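Local coordinates for pyruvate kinase 1 (Trypanosoma brucei brucei, PDB 4KCT), which transfers the phosphoryl group of phosphoenolpyruvate to ADP in the last step of glycolysis and also decarboxylates oxaloacetate, at residues F53-H58 with K196-F200; D84-P88 with E192-K196; D475-H481 with Q492-L498; L398-N402 with R457-L462. One frame throughout, in Å; residues are numbered along the deposited sequence.

Contact 1 (F53-H58 with K196-F200). With K (potassium ion), chain D.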
# COMPACT_ATOMS: atom_id res chain seq x y z
N PHE A 53 -7.98 -46.11 -4.09
CA PHE A 53 -7.88 -47.44 -3.48
C PHE A 53 -8.95 -47.68 -2.43
O PHE A 53 -8.96 -48.74 -1.80
CB PHE A 53 -6.49 -47.67 -2.86
CG PHE A 53 -5.48 -48.21 -3.81
CD1 PHE A 53 -5.21 -47.56 -5.01
CD2 PHE A 53 -4.79 -49.39 -3.53
CE1 PHE A 53 -4.26 -48.05 -5.89
CE2 PHE A 53 -3.84 -49.88 -4.40
CZ PHE A 53 -3.60 -49.24 -5.60
N SER A 54 -9.89 -46.75 -2.28
CA SER A 54 -11.13 -47.09 -1.57
C SER A 54 -11.90 -48.22 -2.26
O SER A 54 -12.61 -48.96 -1.60
CB SER A 54 -12.03 -45.87 -1.40
OG SER A 54 -11.47 -44.97 -0.48
N HIS A 55 -11.72 -48.36 -3.57
CA HIS A 55 -12.39 -49.44 -4.34
C HIS A 55 -11.39 -50.16 -5.18
O HIS A 55 -10.31 -49.64 -5.44
CB HIS A 55 -13.49 -48.87 -5.24
CG HIS A 55 -14.30 -47.77 -4.60
ND1 HIS A 55 -15.10 -47.98 -3.53
CD2 HIS A 55 -14.38 -46.40 -4.88
CE1 HIS A 55 -15.64 -46.81 -3.14
NE2 HIS A 55 -15.21 -45.85 -3.98
N GLY A 56 -11.76 -51.36 -5.64
CA GLY A 56 -10.96 -52.09 -6.64
C GLY A 56 -9.82 -52.90 -6.05
O GLY A 56 -9.20 -52.50 -5.08
N SER A 57 -9.49 -54.02 -6.67
CA SER A 57 -8.39 -54.88 -6.17
C SER A 57 -7.04 -54.31 -6.60
O SER A 57 -6.97 -53.47 -7.50
CB SER A 57 -8.54 -56.27 -6.77
OG SER A 57 -8.55 -56.17 -8.19
N HIS A 58 -5.95 -54.89 -6.09
CA HIS A 58 -4.62 -54.60 -6.65
C HIS A 58 -4.53 -54.92 -8.11
O HIS A 58 -3.90 -54.20 -8.86
CB HIS A 58 -3.53 -55.33 -5.88
CG HIS A 58 -3.25 -54.75 -4.52
ND1 HIS A 58 -2.23 -55.16 -3.75
CD2 HIS A 58 -3.92 -53.77 -3.79
CE1 HIS A 58 -2.24 -54.49 -2.59
NE2 HIS A 58 -3.28 -53.64 -2.61
N LYS A 196 -0.65 -52.71 3.04
CA LYS A 196 -0.52 -53.51 1.83
C LYS A 196 -0.64 -52.64 0.59
O LYS A 196 0.02 -52.89 -0.42
CB LYS A 196 -1.58 -54.62 1.81
CG LYS A 196 -1.56 -55.49 3.06
CD LYS A 196 -1.38 -56.96 2.73
CE LYS A 196 -1.40 -57.82 4.00
NZ LYS A 196 -2.70 -57.74 4.73
N ASP A 197 -1.55 -51.67 0.62
CA ASP A 197 -1.72 -50.77 -0.53
C ASP A 197 -0.47 -49.91 -0.79
O ASP A 197 -0.07 -49.74 -1.94
CB ASP A 197 -2.97 -49.89 -0.38
CG ASP A 197 -4.29 -50.70 -0.36
OD1 ASP A 197 -5.35 -50.13 0.01
OD2 ASP A 197 -4.26 -51.91 -0.70
N LEU A 198 0.16 -49.41 0.27
CA LEU A 198 1.39 -48.61 0.13
C LEU A 198 2.57 -49.46 -0.32
O LEU A 198 3.34 -49.07 -1.20
CB LEU A 198 1.72 -47.91 1.44
CG LEU A 198 0.68 -46.85 1.87
CD1 LEU A 198 1.00 -46.34 3.27
CD2 LEU A 198 0.63 -45.67 0.89
N GLU A 199 2.65 -50.68 0.21
CA GLU A 199 3.63 -51.64 -0.27
C GLU A 199 3.48 -51.88 -1.77
O GLU A 199 4.47 -51.94 -2.48
CB GLU A 199 3.49 -52.96 0.51
CG GLU A 199 4.10 -54.17 -0.20
CD GLU A 199 4.03 -55.43 0.67
OE1 GLU A 199 5.04 -55.74 1.35
OE2 GLU A 199 2.95 -56.08 0.72
N PHE A 200 2.25 -52.06 -2.24
CA PHE A 200 1.97 -52.19 -3.68
C PHE A 200 2.41 -50.92 -4.44
O PHE A 200 3.16 -50.99 -5.41
CB PHE A 200 0.48 -52.46 -3.89
CG PHE A 200 0.03 -52.42 -5.32
CD1 PHE A 200 0.04 -53.57 -6.11
CD2 PHE A 200 -0.46 -51.24 -5.87
CE1 PHE A 200 -0.40 -53.54 -7.43
CE2 PHE A 200 -0.90 -51.19 -7.20
CZ PHE A 200 -0.89 -52.35 -7.97
K K D . -9.68 -42.88 -1.09
O HOH W 1 -10.72 -42.47 1.27
O HOH W 2 -11.60 -40.74 -1.50
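His58 and Asp197 are joined by a nearly straight hydrogen bond, NE2 of His58 donating to Asp197 OD2 at 2.8 Å with an N-H...O angle of 170°. The carboxylate oxygen lies in the imidazole plane but is itself approached on its anti side, the donor standing 25° out of the carboxylate plane. This histidine-carboxylate pair fixes the rotation of a ring that also packs against Phe200, whose CB sits over one imidazole face in a CH-pi contact, 4.0 Å from the ring centroid. Phe200 reaches this place with CG anti to its backbone N (chi1 171°), and the two rings lie obliquely. On the tightly packed, buried side, the edge of the Phe53 ring carries the contact: CD2 lies 3.5 Å from Asp197 CG, and CZ touches Phe200 CE2 at 3.7 Å. Asp197 OD1, the other carboxylate oxygen, forms a salt bridge with Lys193. The solvent side is looser. There Lys196 contributes little more than its carbonyl oxygen beside His58 CE1, while its ammonium group extends off from the loop. Ser54, on the far flank of the loop, binds the potassium ion through OG. Phe53, His58 and Phe200 thus form an aromatic cluster between helix 192-204 and the loop that follows TIM-barrel strand 46-52 and leads into helix 58-75, whose Gln62 and Ile65 pack on Phe200.

Contact 2 (D84-P88 with E192-K196). With K (potassium ion), chain D.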
# COMPACT_ATOMS: atom_id res chain seq x y z
N ASP A 84 -4.43 -43.01 -3.94
CA ASP A 84 -5.25 -42.34 -2.92
C ASP A 84 -5.77 -43.39 -1.93
O ASP A 84 -6.52 -44.27 -2.31
CB ASP A 84 -6.42 -41.58 -3.61
CG ASP A 84 -7.23 -40.71 -2.64
OD1 ASP A 84 -7.65 -41.22 -1.58
OD2 ASP A 84 -7.49 -39.51 -2.96
N THR A 85 -5.31 -43.34 -0.67
CA THR A 85 -5.54 -44.46 0.26
C THR A 85 -7.00 -44.54 0.70
O THR A 85 -7.72 -43.53 0.72
CB THR A 85 -4.64 -44.36 1.52
OG1 THR A 85 -4.95 -43.14 2.20
CG2 THR A 85 -3.17 -44.35 1.11
N LYS A 86 -7.44 -45.72 1.08
CA LYS A 86 -8.75 -45.88 1.72
C LYS A 86 -8.80 -45.10 3.04
O LYS A 86 -9.71 -44.34 3.28
CB LYS A 86 -9.05 -47.37 1.97
CG LYS A 86 -10.51 -47.66 2.29
CD LYS A 86 -10.73 -49.15 2.53
CE LYS A 86 -12.14 -49.59 2.20
NZ LYS A 86 -13.14 -48.63 2.73
N GLY A 87 -7.82 -45.29 3.90
CA GLY A 87 -7.75 -44.53 5.13
C GLY A 87 -8.65 -45.10 6.22
O GLY A 87 -9.30 -46.13 6.02
N PRO A 88 -8.68 -44.45 7.37
CA PRO A 88 -9.39 -44.91 8.55
C PRO A 88 -10.87 -44.67 8.39
O PRO A 88 -11.28 -43.81 7.60
CB PRO A 88 -8.84 -43.99 9.66
CG PRO A 88 -8.54 -42.72 8.94
CD PRO A 88 -8.01 -43.15 7.60
N GLU A 192 -4.10 -51.71 8.33
CA GLU A 192 -3.43 -52.89 7.73
C GLU A 192 -3.71 -52.98 6.24
O GLU A 192 -2.81 -53.22 5.45
CB GLU A 192 -3.82 -54.20 8.44
CG GLU A 192 -2.84 -55.34 8.16
CD GLU A 192 -1.50 -55.14 8.86
OE1 GLU A 192 -0.43 -55.44 8.26
OE2 GLU A 192 -1.50 -54.65 10.00
N LYS A 193 -4.92 -52.60 5.84
CA LYS A 193 -5.19 -52.48 4.42
C LYS A 193 -4.28 -51.44 3.76
O LYS A 193 -3.74 -51.69 2.69
CB LYS A 193 -6.66 -52.13 4.15
CG LYS A 193 -7.03 -52.32 2.68
CD LYS A 193 -7.82 -51.15 2.10
CE LYS A 193 -8.54 -51.55 0.82
NZ LYS A 193 -7.75 -51.25 -0.42
N ASP A 194 -4.19 -50.26 4.37
CA ASP A 194 -3.38 -49.17 3.81
C ASP A 194 -1.90 -49.59 3.64
O ASP A 194 -1.27 -49.28 2.63
CB ASP A 194 -3.44 -47.93 4.71
CG ASP A 194 -4.82 -47.22 4.68
OD1 ASP A 194 -5.60 -47.39 3.69
OD2 ASP A 194 -5.10 -46.46 5.65
N ARG A 195 -1.40 -50.37 4.59
CA ARG A 195 -0.03 -50.90 4.48
C ARG A 195 0.21 -51.73 3.26
O ARG A 195 1.23 -51.60 2.62
CB ARG A 195 0.31 -51.73 5.70
CG ARG A 195 0.62 -50.88 6.88
CD ARG A 195 1.57 -51.59 7.82
NE ARG A 195 1.69 -50.78 9.02
CZ ARG A 195 2.70 -49.97 9.26
NH1 ARG A 195 3.78 -50.01 8.48
NH2 ARG A 195 2.67 -49.18 10.31
N LYS A 196 -0.65 -52.71 3.04
CA LYS A 196 -0.52 -53.51 1.83
C LYS A 196 -0.64 -52.64 0.59
O LYS A 196 0.02 -52.89 -0.42
CB LYS A 196 -1.58 -54.62 1.81
CG LYS A 196 -1.56 -55.49 3.06
CD LYS A 196 -1.38 -56.96 2.73
CE LYS A 196 -1.40 -57.82 4.00
NZ LYS A 196 -2.70 -57.74 4.73
K K D . -9.68 -42.88 -1.09
O HOH W 3 -4.23 -43.78 4.65
O HOH W 4 -5.54 -47.74 1.06
O HOH W 1 -10.72 -42.47 1.27
O HOH W 5 -8.11 -48.62 5.25
O HOH W 2 -11.60 -40.74 -1.50
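Gly87 and Asp194 meet where the loop 84-88, with a positive phi at Gly87 (82°), turns past the first turn of helix 192-204, the closest CA atoms being those of Thr85 and Asp194 at 6.3 Å. The N-H of Gly87 points to Asp194 and gives a nearly straight hydrogen bond, 3.1 Å long, to the syn lone pair of OD1. The same oxygen collects two further protons from water: one water bridges it to the backbone N of Lys86, and another links it to the carbonyl oxygen of Gly87. A buried carboxylate is thereby tied to consecutive peptide groups of the loop, which would help stabilise its negative charge. Thr85 lies alongside, its CB 3.8 Å from Asp194 OD1. Toward the rim, the aliphatic parts of Lys86 and Lys193 cross at about a right angle, CD to CD at 3.6 Å. Their ammonium groups diverge, NZ to NZ 6.8 Å, that of Lys193 turning toward Asp197. On the far side of the loop, Asp84 OD1 and Thr85 O bind the potassium ion at 2.7 Å and 2.8 Å, and Asn52 and Ser54 complete the protein share of the site. Asp84 OD2 also forms salt bridges with Arg50 and with Lys239 of the pyruvate pocket. The two segments flank the B domain, which pyruvate kinases insert after the third barrel strand, and the contact joins the ends of that insertion. It sets the start of helix 192-204 against the loop that follows barrel strand 80-84, with Ile209 and Phe210 of the adjacent strand 208-211 packed on Thr85 and Asp84.

Contact 3 (D475-H481 with Q492-L498). With FDP (2,6-di-O-phosphono-beta-D-fructofuranose), chain F.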
# COMPACT_ATOMS: atom_id res chain seq x y z
N ASP A 475 13.33 -13.96 -28.40
CA ASP A 475 12.63 -13.78 -27.11
C ASP A 475 13.62 -13.94 -25.95
O ASP A 475 14.51 -14.81 -25.98
CB ASP A 475 11.48 -14.79 -26.94
CG ASP A 475 10.27 -14.49 -27.88
OD1 ASP A 475 10.09 -13.32 -28.28
OD2 ASP A 475 9.54 -15.43 -28.26
N VAL A 476 13.34 -13.23 -24.85
CA VAL A 476 14.10 -13.40 -23.61
C VAL A 476 13.58 -14.59 -22.81
O VAL A 476 12.38 -14.74 -22.62
CB VAL A 476 14.06 -12.14 -22.73
CG1 VAL A 476 15.09 -12.26 -21.59
CG2 VAL A 476 14.34 -10.92 -23.55
N VAL A 477 14.49 -15.41 -22.28
CA VAL A 477 14.13 -16.48 -21.34
C VAL A 477 14.97 -16.30 -20.08
O VAL A 477 16.13 -15.90 -20.17
CB VAL A 477 14.43 -17.86 -21.94
CG1 VAL A 477 14.25 -18.95 -20.89
CG2 VAL A 477 13.50 -18.13 -23.11
N VAL A 478 14.36 -16.48 -18.91
CA VAL A 478 15.10 -16.37 -17.65
C VAL A 478 15.57 -17.76 -17.25
O VAL A 478 14.76 -18.68 -17.14
CB VAL A 478 14.24 -15.75 -16.52
CG1 VAL A 478 15.09 -15.64 -15.22
CG2 VAL A 478 13.71 -14.36 -16.95
N VAL A 479 16.88 -17.91 -17.05
CA VAL A 479 17.49 -19.25 -16.92
C VAL A 479 18.15 -19.34 -15.54
O VAL A 479 19.03 -18.55 -15.21
CB VAL A 479 18.56 -19.48 -17.98
CG1 VAL A 479 19.21 -20.86 -17.83
CG2 VAL A 479 17.97 -19.29 -19.38
N VAL A 480 17.78 -20.36 -14.79
CA VAL A 480 18.20 -20.49 -13.40
C VAL A 480 18.91 -21.84 -13.22
O VAL A 480 18.33 -22.90 -13.54
CB VAL A 480 16.98 -20.44 -12.45
CG1 VAL A 480 17.41 -20.73 -11.00
CG2 VAL A 480 16.27 -19.07 -12.56
N HIS A 481 20.13 -21.81 -12.72
CA HIS A 481 20.85 -23.03 -12.29
C HIS A 481 22.04 -22.61 -11.47
O HIS A 481 22.10 -21.46 -11.02
CB HIS A 481 21.27 -23.90 -13.49
CG HIS A 481 22.03 -23.15 -14.57
ND1 HIS A 481 23.35 -22.80 -14.45
CD2 HIS A 481 21.65 -22.77 -15.86
CE1 HIS A 481 23.76 -22.19 -15.59
NE2 HIS A 481 22.74 -22.20 -16.47
N GLN A 492 22.40 -18.87 -9.42
CA GLN A 492 22.65 -18.01 -10.58
C GLN A 492 21.34 -17.85 -11.38
O GLN A 492 20.63 -18.83 -11.59
CB GLN A 492 23.72 -18.67 -11.48
CG GLN A 492 23.99 -17.90 -12.77
CD GLN A 492 25.06 -18.56 -13.62
OE1 GLN A 492 24.76 -19.19 -14.66
NE2 GLN A 492 26.29 -18.44 -13.19
N THR A 493 21.07 -16.64 -11.87
CA THR A 493 20.00 -16.40 -12.87
C THR A 493 20.61 -15.62 -14.01
O THR A 493 21.39 -14.67 -13.76
CB THR A 493 18.90 -15.46 -12.31
OG1 THR A 493 18.61 -15.78 -10.95
CG2 THR A 493 17.62 -15.55 -13.16
N ARG A 494 20.17 -15.90 -15.23
CA ARG A 494 20.69 -15.21 -16.45
C ARG A 494 19.47 -14.87 -17.30
O ARG A 494 18.55 -15.68 -17.40
CB ARG A 494 21.54 -16.16 -17.30
CG ARG A 494 22.84 -16.60 -16.68
CD ARG A 494 23.64 -17.37 -17.69
NE ARG A 494 23.20 -18.75 -17.85
CZ ARG A 494 23.49 -19.47 -18.93
NH1 ARG A 494 24.18 -18.91 -19.93
NH2 ARG A 494 23.20 -20.75 -18.98
N LEU A 495 19.52 -13.75 -18.01
CA LEU A 495 18.56 -13.49 -19.08
C LEU A 495 19.24 -13.81 -20.39
O LEU A 495 20.27 -13.24 -20.70
CB LEU A 495 18.13 -12.02 -19.10
CG LEU A 495 17.53 -11.42 -17.83
CD1 LEU A 495 16.51 -10.32 -18.14
CD2 LEU A 495 16.94 -12.48 -16.94
N ILE A 496 18.65 -14.71 -21.16
CA ILE A 496 19.24 -15.16 -22.42
C ILE A 496 18.24 -14.91 -23.55
O ILE A 496 17.04 -15.15 -23.37
CB ILE A 496 19.56 -16.66 -22.34
CG1 ILE A 496 20.70 -16.87 -21.34
CG2 ILE A 496 19.97 -17.21 -23.71
CD1 ILE A 496 20.93 -18.32 -21.01
N TYR A 497 18.70 -14.36 -24.66
CA TYR A 497 17.88 -14.30 -25.87
C TYR A 497 17.97 -15.61 -26.64
O TYR A 497 19.07 -16.09 -26.94
CB TYR A 497 18.35 -13.17 -26.79
CG TYR A 497 18.04 -11.82 -26.28
CD1 TYR A 497 18.97 -11.11 -25.54
CD2 TYR A 497 16.78 -11.26 -26.50
CE1 TYR A 497 18.67 -9.85 -25.05
CE2 TYR A 497 16.46 -10.03 -25.97
CZ TYR A 497 17.40 -9.32 -25.26
OH TYR A 497 17.08 -8.07 -24.81
N LEU A 498 16.83 -16.13 -27.07
CA LEU A 498 16.83 -17.34 -27.88
C LEU A 498 17.49 -17.08 -29.20
O LEU A 498 17.19 -16.09 -29.86
CB LEU A 498 15.43 -17.84 -28.12
CG LEU A 498 14.83 -18.58 -26.97
CD1 LEU A 498 13.38 -18.87 -27.30
CD2 LEU A 498 15.58 -19.86 -26.71
P1 FDP F . 23.53 -29.72 -11.16
O1P FDP F . 23.90 -28.71 -12.22
O2P FDP F . 22.73 -30.86 -11.72
O3P FDP F . 24.67 -30.11 -10.23
O1 FDP F . 24.30 -28.74 -7.98
C1 FDP F . 24.00 -27.62 -8.83
C2 FDP F . 22.58 -27.79 -9.37
O2 FDP F . 22.44 -28.98 -10.19
C3 FDP F . 22.09 -26.57 -10.13
O3 FDP F . 22.67 -26.48 -11.43
C4 FDP F . 20.60 -26.87 -10.21
O4 FDP F . 19.81 -25.72 -10.56
C5 FDP F . 20.33 -27.34 -8.78
O5 FDP F . 21.62 -27.87 -8.30
C6 FDP F . 19.25 -28.41 -8.76
O6 FDP F . 18.83 -28.57 -7.40
P2 FDP F . 17.46 -29.39 -7.10
O4P FDP F . 16.34 -28.51 -7.69
O5P FDP F . 17.66 -30.69 -7.81
O6P FDP F . 17.41 -29.47 -5.59
O HOH W 6 21.72 -19.54 -15.14
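Arg494 and His481 project from the same face of two adjoining strands and meet edge to edge. Arg494 NH2 donates to His481 NE2 at 2.9 Å, lying in the imidazole plane, whereas the ring nitrogen is tilted 20° from the guanidinium plane. His481 holds its CG between the backbone N and the carbonyl carbon (chi1 51°), which turns the ring back toward Arg494. A water over the centre of the imidazole face is held by Val479 O, Gln492 OE1 and Arg494 NE. The Ile496 CD1 methyl covers one face of the guanidinium and also touches Val479 CG2 at 3.5 Å. These strands form an antiparallel beta hairpin, paired by alternating hydrogen-bonded and non-hydrogen-bonded positions; Val477 N to Ile496 O measures 2.8 Å. Strand 492-497 continues the sheet into a neighbouring subunit, whose Asp483 forms a salt bridge with Arg494 NH1. On the opposite face, Val478 and Leu495 lie side by side, CG2 to CD2 at 3.7 Å, and Val478 CG1 presses unusually closely on Thr493 CG2 at 3.3 Å. Val476 CG2 meets the Tyr497 ring obliquely near CE2. At the loop end, His481 borders the bound fructose 2,6-bisphosphate, its CA 3.4 Å from the sugar O4.

Contact 4 (L398-N402 with R457-L462). With FDP (2,6-di-O-phosphono-beta-D-fructofuranose), chain F.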
# COMPACT_ATOMS: atom_id res chain seq x y z
N LEU A 398 13.47 -21.10 -17.45
CA LEU A 398 14.08 -22.40 -17.60
C LEU A 398 14.88 -22.66 -16.32
O LEU A 398 15.62 -21.78 -15.88
CB LEU A 398 15.04 -22.37 -18.82
CG LEU A 398 15.96 -23.56 -19.07
CD1 LEU A 398 15.15 -24.83 -19.17
CD2 LEU A 398 16.69 -23.31 -20.40
N VAL A 399 14.67 -23.81 -15.69
CA VAL A 399 15.38 -24.15 -14.45
C VAL A 399 15.91 -25.59 -14.54
O VAL A 399 15.23 -26.47 -15.09
CB VAL A 399 14.47 -23.99 -13.19
CG1 VAL A 399 13.21 -24.87 -13.29
CG2 VAL A 399 15.26 -24.25 -11.89
N LEU A 400 17.15 -25.80 -14.12
CA LEU A 400 17.68 -27.17 -13.95
C LEU A 400 17.35 -27.68 -12.56
O LEU A 400 17.66 -27.02 -11.56
CB LEU A 400 19.21 -27.19 -14.15
CG LEU A 400 19.69 -27.30 -15.62
CD1 LEU A 400 18.93 -26.32 -16.50
CD2 LEU A 400 21.20 -27.05 -15.71
N SER A 401 16.60 -28.78 -12.48
CA SER A 401 16.25 -29.33 -11.18
C SER A 401 16.25 -30.83 -11.25
O SER A 401 15.65 -31.40 -12.14
CB SER A 401 14.85 -28.84 -10.72
OG SER A 401 14.60 -29.28 -9.39
N ASN A 402 16.98 -31.46 -10.34
CA ASN A 402 17.06 -32.91 -10.31
C ASN A 402 16.05 -33.52 -9.36
O ASN A 402 15.42 -34.55 -9.68
CB ASN A 402 18.48 -33.36 -9.97
CG ASN A 402 19.51 -32.75 -10.91
OD1 ASN A 402 19.36 -32.82 -12.14
ND2 ASN A 402 20.48 -32.03 -10.35
N ARG A 457 22.17 -29.33 -20.90
CA ARG A 457 20.84 -29.20 -20.36
C ARG A 457 20.17 -27.90 -20.74
O ARG A 457 18.97 -27.88 -21.04
CB ARG A 457 20.82 -29.43 -18.85
CG ARG A 457 20.90 -30.91 -18.50
CD ARG A 457 21.11 -31.12 -17.02
NE ARG A 457 22.38 -30.58 -16.56
CZ ARG A 457 22.67 -30.37 -15.28
NH1 ARG A 457 21.71 -30.55 -14.36
NH2 ARG A 457 23.89 -29.96 -14.92
N VAL A 458 20.93 -26.81 -20.74
CA VAL A 458 20.34 -25.53 -21.12
C VAL A 458 19.93 -25.55 -22.57
O VAL A 458 18.85 -25.07 -22.92
CB VAL A 458 21.28 -24.34 -20.83
CG1 VAL A 458 20.78 -23.07 -21.52
CG2 VAL A 458 21.39 -24.12 -19.31
N LYS A 459 20.80 -26.08 -23.43
CA LYS A 459 20.45 -26.26 -24.84
C LYS A 459 19.17 -27.08 -25.02
O LYS A 459 18.30 -26.71 -25.80
CB LYS A 459 21.62 -26.87 -25.62
CG LYS A 459 21.33 -27.10 -27.11
CD LYS A 459 22.63 -27.39 -27.87
CE LYS A 459 22.37 -28.09 -29.20
NZ LYS A 459 21.14 -27.59 -29.88
N LEU A 460 19.05 -28.20 -24.30
CA LEU A 460 17.86 -29.04 -24.41
C LEU A 460 16.61 -28.23 -24.06
O LEU A 460 15.60 -28.25 -24.79
CB LEU A 460 17.99 -30.25 -23.47
CG LEU A 460 16.92 -31.35 -23.51
CD1 LEU A 460 16.92 -32.06 -24.87
CD2 LEU A 460 17.18 -32.36 -22.39
N GLY A 461 16.71 -27.48 -22.95
CA GLY A 461 15.61 -26.65 -22.48
C GLY A 461 15.21 -25.56 -23.46
O GLY A 461 14.02 -25.32 -23.68
N LEU A 462 16.20 -24.88 -24.02
CA LEU A 462 15.92 -23.80 -24.99
C LEU A 462 15.38 -24.35 -26.32
O LEU A 462 14.50 -23.74 -26.95
CB LEU A 462 17.18 -22.96 -25.22
CG LEU A 462 17.65 -22.12 -24.01
CD1 LEU A 462 18.94 -21.34 -24.31
CD2 LEU A 462 16.55 -21.20 -23.49
P1 FDP F . 23.53 -29.72 -11.16
O1P FDP F . 23.90 -28.71 -12.22
O2P FDP F . 22.73 -30.86 -11.72
O3P FDP F . 24.67 -30.11 -10.23
O1 FDP F . 24.30 -28.74 -7.98
C1 FDP F . 24.00 -27.62 -8.83
C2 FDP F . 22.58 -27.79 -9.37
O2 FDP F . 22.44 -28.98 -10.19
C3 FDP F . 22.09 -26.57 -10.13
O3 FDP F . 22.67 -26.48 -11.43
C4 FDP F . 20.60 -26.87 -10.21
O4 FDP F . 19.81 -25.72 -10.56
C5 FDP F . 20.33 -27.34 -8.78
O5 FDP F . 21.62 -27.87 -8.30
C6 FDP F . 19.25 -28.41 -8.76
O6 FDP F . 18.83 -28.57 -7.40
P2 FDP F . 17.46 -29.39 -7.10
O4P FDP F . 16.34 -28.51 -7.69
O5P FDP F . 17.66 -30.69 -7.81
O6P FDP F . 17.41 -29.47 -5.59
O HOH W 7 18.94 -31.10 -14.28
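Arg457 extends from its helix past Leu400 to the bound fructose 2,6-bisphosphate. Its CB begins against Leu400, 4.0 Å from CD2. The chain bends about the CD-CG bond (chi3 -64°), bringing one guanidinium face against Leu400: CD2 of the leucine sits over its centre, 3.7 Å from CZ. NE turns to a salt bridge with Asp451. NH1 donates to phosphate oxygen O2P at 2.8 Å and NH2 to O1P at 3.0 Å, gripping separate oxygens of one phosphate at the guanidinium edge. NH1 also donates to a water that bridges it to Asn402 OD1, an oxygen also hydrogen-bonded to Thr424 OG1. This is the effector site of the alpha/beta domain, where the end of strand 396-400 meets helix 455-467, packed on one face of its sheet and running roughly antiparallel to the strand (145°). Asn402 ND2 adds a bond to O2P at 2.9 Å, while its backbone N and Ser401 OG hold the other phosphate. The sugar O4 hydroxyl donates to Leu400 O at 2.7 Å. In the apolar remainder, Leu398 CD1 rests on Gly461 CA, and the Leu398 and Leu462 side chains cross at about a right angle, CD2 to CD2 3.7 Å.

Overall arrangement
The four contacts form two pairs in separate domains. Contacts 1 and 2 lie in the barrel domain with centres about 7 Å apart; both use helix 192-204 and border the potassium ion, and Lys193 ties them by reaching Phe53 O. Contacts 3 and 4 adjoin in the alpha/beta domain, about 10 Å between centres, where strands 396-400 and 476-481 are sheet neighbours and both contacts touch the effector. The barrel contacts are partly buried: contact 1 relies on rings and a histidine-carboxylate bond, contact 2 on a water-bridged carboxylate and peptide groups. The other pair is largely buried, contact 3 built on beta pairing, contact 4 on aliphatic packing and phosphate binding. Contact 3 alone reaches another subunit.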